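Local coordinates for vesicular integral-membrane protein VIP36 (Canis lupus familiaris, PDB 2DUR) that acts as a calcium-dependent lectin of the early secretory pathway, binding high-mannose glycans and helping to transport and sort the glycoproteins that carry them, at residues Y89-L94 with T201-G206. Sequence-based numbering, arbitrary orientation.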
ATOM      1  N   TYR A  89       4.188  -1.231   4.549  1.00 15.36           N
ATOM      2  CA  TYR A  89       4.443  -1.200   5.989  1.00 15.70           C
ATOM      3  C   TYR A  89       5.792  -1.890   6.171  1.00 16.57           C
ATOM      4  O   TYR A  89       5.891  -3.125   6.181  1.00 15.83           O
ATOM      5  CB  TYR A  89       3.304  -1.897   6.738  1.00 15.03           C
ATOM      6  CG  TYR A  89       3.538  -2.013   8.219  1.00 16.38           C
ATOM      7  CD1 TYR A  89       3.365  -0.910   9.050  1.00 17.41           C
ATOM      8  CD2 TYR A  89       3.942  -3.229   8.791  1.00 15.62           C
ATOM      9  CE1 TYR A  89       3.589  -1.003  10.423  1.00 17.38           C
ATOM     10  CE2 TYR A  89       4.168  -3.342  10.187  1.00 16.78           C
ATOM     11  CZ  TYR A  89       3.970  -2.222  10.988  1.00 16.51           C
ATOM     12  OH  TYR A  89       4.186  -2.326  12.354  1.00 19.36           O
ATOM     13  N   THR A  90       6.847  -1.080   6.233  1.00 16.06           N
ATOM     14  CA  THR A  90       8.202  -1.610   6.069  1.00 16.42           C
ATOM     15  C   THR A  90       9.219  -1.040   7.038  1.00 17.06           C
ATOM     16  O   THR A  90       9.061   0.055   7.580  1.00 17.07           O
ATOM     17  CB  THR A  90       8.740  -1.407   4.624  1.00 16.00           C
ATOM     18  OG1 THR A  90       8.713  -0.012   4.273  1.00 16.78           O
ATOM     19  CG2 THR A  90       7.936  -2.216   3.606  1.00 16.01           C
ATOM     20  N   ARG A  91      10.300  -1.788   7.210  1.00 17.49           N
ATOM     21  CA  ARG A  91      11.398  -1.376   8.072  1.00 18.58           C
ATOM     22  C   ARG A  91      12.012  -0.060   7.626  1.00 19.27           C
ATOM     23  O   ARG A  91      12.303   0.820   8.456  1.00 20.12           O
ATOM     24  CB  ARG A  91      12.473  -2.448   8.059  1.00 18.94           C
ATOM     25  CG  ARG A  91      13.531  -2.230   9.131  1.00 19.66           C
ATOM     26  CD  ARG A  91      14.693  -3.191   8.896  1.00 19.71           C
ATOM     27  NE  ARG A  91      15.453  -2.811   7.712  1.00 19.72           N
ATOM     28  CZ  ARG A  91      16.488  -3.505   7.226  1.00 21.20           C
ATOM     29  NH1 ARG A  91      16.872  -4.659   7.788  1.00 20.47           N
ATOM     30  NH2 ARG A  91      17.119  -3.042   6.152  1.00 21.00           N
ATOM     31  N   ASP A  92      12.240   0.042   6.320  1.00 19.16           N
ATOM     32  CA  ASP A  92      12.937   1.176   5.733  1.00 20.42           C
ATOM     33  C   ASP A  92      11.930   2.097   5.064  1.00 21.02           C
ATOM     34  O   ASP A  92      10.806   1.687   4.715  1.00 22.44           O
ATOM     35  CB  ASP A  92      13.992   0.688   4.729  1.00 20.43           C
ATOM     36  CG  ASP A  92      15.093  -0.149   5.389  1.00 21.48           C
ATOM     37  OD1 ASP A  92      15.278  -0.050   6.623  1.00 22.70           O
ATOM     38  OD2 ASP A  92      15.758  -0.927   4.692  1.00 24.67           O
ATOM     39  N   ARG A  93      12.324   3.354   4.913  1.00 20.93           N
ATOM     40  CA  ARG A  93      11.494   4.346   4.277  1.00 21.35           C
ATOM     41  C   ARG A  93      12.376   5.152   3.327  1.00 21.51           C
ATOM     42  O   ARG A  93      13.610   5.125   3.438  1.00 21.09           O
ATOM     43  CB  ARG A  93      10.909   5.283   5.335  1.00 21.76           C
ATOM     44  CG  ARG A  93      11.959   5.983   6.149  1.00 22.81           C
ATOM     45  CD  ARG A  93      11.430   6.582   7.454  1.00 28.97           C
ATOM     46  NE  ARG A  93      10.304   7.493   7.253  1.00 29.93           N
ATOM     47  CZ  ARG A  93      10.439   8.766   6.881  1.00 29.76           C
ATOM     48  NH1 ARG A  93      11.653   9.264   6.667  1.00 31.59           N
ATOM     49  NH2 ARG A  93       9.378   9.534   6.711  1.00 22.51           N
ATOM     50  N   LEU A  94      11.716   5.831   2.402  1.00 21.67           N
ATOM     51  CA  LEU A  94      12.302   6.832   1.487  1.00 22.40           C
ATOM     52  C   LEU A  94      13.161   6.315   0.327  1.00 23.51           C
ATOM     53  O   LEU A  94      13.534   7.116  -0.554  1.00 24.31           O
ATOM     54  CB  LEU A  94      12.989   7.974   2.265  1.00 22.53           C
ATOM     55  CG  LEU A  94      12.052   9.050   2.849  1.00 21.32           C
ATOM     56  CD1 LEU A  94      12.768   9.914   3.888  1.00 23.58           C
ATOM     57  CD2 LEU A  94      11.413   9.917   1.751  1.00 22.64           C
ATOM     58  N   THR A 201       6.001  -4.514  15.158  1.00 19.73           N
ATOM     59  CA  THR A 201       5.665  -3.104  15.333  1.00 20.18           C
ATOM     60  C   THR A 201       6.934  -2.309  14.999  1.00 19.91           C
ATOM     61  O   THR A 201       8.022  -2.899  14.913  1.00 19.99           O
ATOM     62  CB  THR A 201       5.291  -2.814  16.788  1.00 20.35           C
ATOM     63  OG1 THR A 201       6.282  -3.392  17.647  1.00 22.25           O
ATOM     64  CG2 THR A 201       3.892  -3.372  17.127  1.00 20.98           C
ATOM     65  N   GLY A 202       6.803  -0.989  14.839  1.00 20.58           N
ATOM     66  CA  GLY A 202       7.950  -0.114  14.615  1.00 19.95           C
ATOM     67  C   GLY A 202       8.300   0.112  13.141  1.00 20.04           C
ATOM     68  O   GLY A 202       9.352   0.684  12.828  1.00 19.86           O
ATOM     69  N   TYR A 203       7.445  -0.357  12.237  1.00 19.10           N
ATOM     70  CA  TYR A 203       7.668  -0.141  10.802  1.00 18.96           C
ATOM     71  C   TYR A 203       6.959   1.147  10.334  1.00 18.87           C
ATOM     72  O   TYR A 203       6.172   1.741  11.086  1.00 19.50           O
ATOM     73  CB  TYR A 203       7.192  -1.372  10.008  1.00 19.14           C
ATOM     74  CG  TYR A 203       8.194  -2.518   9.912  1.00 16.86           C
ATOM     75  CD1 TYR A 203       9.351  -2.543  10.679  1.00 18.07           C
ATOM     76  CD2 TYR A 203       7.950  -3.605   9.036  1.00 15.46           C
ATOM     77  CE1 TYR A 203      10.273  -3.606  10.574  1.00 17.88           C
ATOM     78  CE2 TYR A 203       8.838  -4.672   8.936  1.00 17.42           C
ATOM     79  CZ  TYR A 203      10.010  -4.664   9.686  1.00 17.52           C
ATOM     80  OH  TYR A 203      10.877  -5.722   9.571  1.00 18.11           O
ATOM     81  N   TYR A 204       7.237   1.570   9.096  1.00 18.51           N
ATOM     82  CA  TYR A 204       6.699   2.812   8.529  1.00 18.79           C
ATOM     83  C   TYR A 204       5.631   2.587   7.488  1.00 18.01           C
ATOM     84  O   TYR A 204       5.787   1.730   6.612  1.00 17.81           O
ATOM     85  CB  TYR A 204       7.844   3.618   7.853  1.00 20.09           C
ATOM     86  CG  TYR A 204       8.886   4.082   8.811  1.00 21.82           C
ATOM     87  CD1 TYR A 204      10.025   3.322   9.039  1.00 24.61           C
ATOM     88  CD2 TYR A 204       8.743   5.305   9.495  1.00 23.46           C
ATOM     89  CE1 TYR A 204      10.992   3.743   9.938  1.00 25.43           C
ATOM     90  CE2 TYR A 204       9.701   5.724  10.399  1.00 26.17           C
ATOM     91  CZ  TYR A 204      10.829   4.937  10.614  1.00 26.07           C
ATOM     92  OH  TYR A 204      11.802   5.342  11.502  1.00 28.14           O
ATOM     93  N   PHE A 205       4.546   3.362   7.546  1.00 17.28           N
ATOM     94  CA  PHE A 205       3.601   3.362   6.445  1.00 16.57           C
ATOM     95  C   PHE A 205       4.116   4.243   5.315  1.00 16.72           C
ATOM     96  O   PHE A 205       4.662   5.323   5.543  1.00 17.40           O
ATOM     97  CB  PHE A 205       2.213   3.846   6.876  1.00 17.11           C
ATOM     98  CG  PHE A 205       1.499   2.847   7.742  1.00 18.20           C
ATOM     99  CD1 PHE A 205       0.969   1.711   7.160  1.00 20.19           C
ATOM    100  CD2 PHE A 205       1.398   3.036   9.124  1.00 21.57           C
ATOM    101  CE1 PHE A 205       0.310   0.758   7.925  1.00 20.06           C
ATOM    102  CE2 PHE A 205       0.732   2.077   9.916  1.00 23.01           C
ATOM    103  CZ  PHE A 205       0.197   0.947   9.302  1.00 22.32           C
ATOM    104  N   GLY A 206       3.921   3.761   4.107  1.00 16.75           N
ATOM    105  CA  GLY A 206       4.311   4.521   2.901  1.00 16.10           C
ATOM    106  C   GLY A 206       3.427   4.170   1.721  1.00 16.40           C
ATOM    107  O   GLY A 206       2.665   3.197   1.753  1.00 17.04           O
TER
HETATM  108  O   HOH W   1      11.756   0.415  11.196  1.00 24.46           O
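Thr90 and Tyr204 form an antiparallel hydrogen-bonded pair, Thr90 N giving to Tyr204 O at 3.0 Å and Tyr204 N to Thr90 O at 2.8 Å, while Tyr89 and Phe205 are the adjoining non-hydrogen-bonded pair. Past Thr90, Arg91 still lies beside Tyr203, CA to CA 4.8 Å, and a water donating to both Arg91 O and Gly202 O bridges the two chains. On the Tyr89 face, aromatic rings gather. Tyr203 sets its CB over the middle of the Tyr89 ring, 3.5 Å from the centroid, and Tyr89 CD1 lies over the rim of the Phe205 ring, the two planes inclined at 46°. With its CG anti to the backbone N (chi1 175°), Tyr89 passes across Tyr203 at about a right angle, and its OH goes on to a hydrogen bond with Pro200 O. Trp64, from the other sheet, meets both Tyr89 and Phe205. The Tyr203 ring itself lies flat against the Thr90-Arg91 peptide, Arg91 N over its centre and Arg91 CB over the same face. On the Thr90 face, Arg93 CD stands 3.4 Å from the centroid of the Tyr204 ring, whose edge receives Arg91 O in plane; the guanidinium goes on to a salt bridge with Asp28. Thr90 OG1 donates to Asp92 O at 2.7 Å, bracing the turn after the strand. This is central-strand pairing in the legume-lectin beta sandwich, strand 204-211 beside 84-90, with an aromatic cluster packed between the sheets.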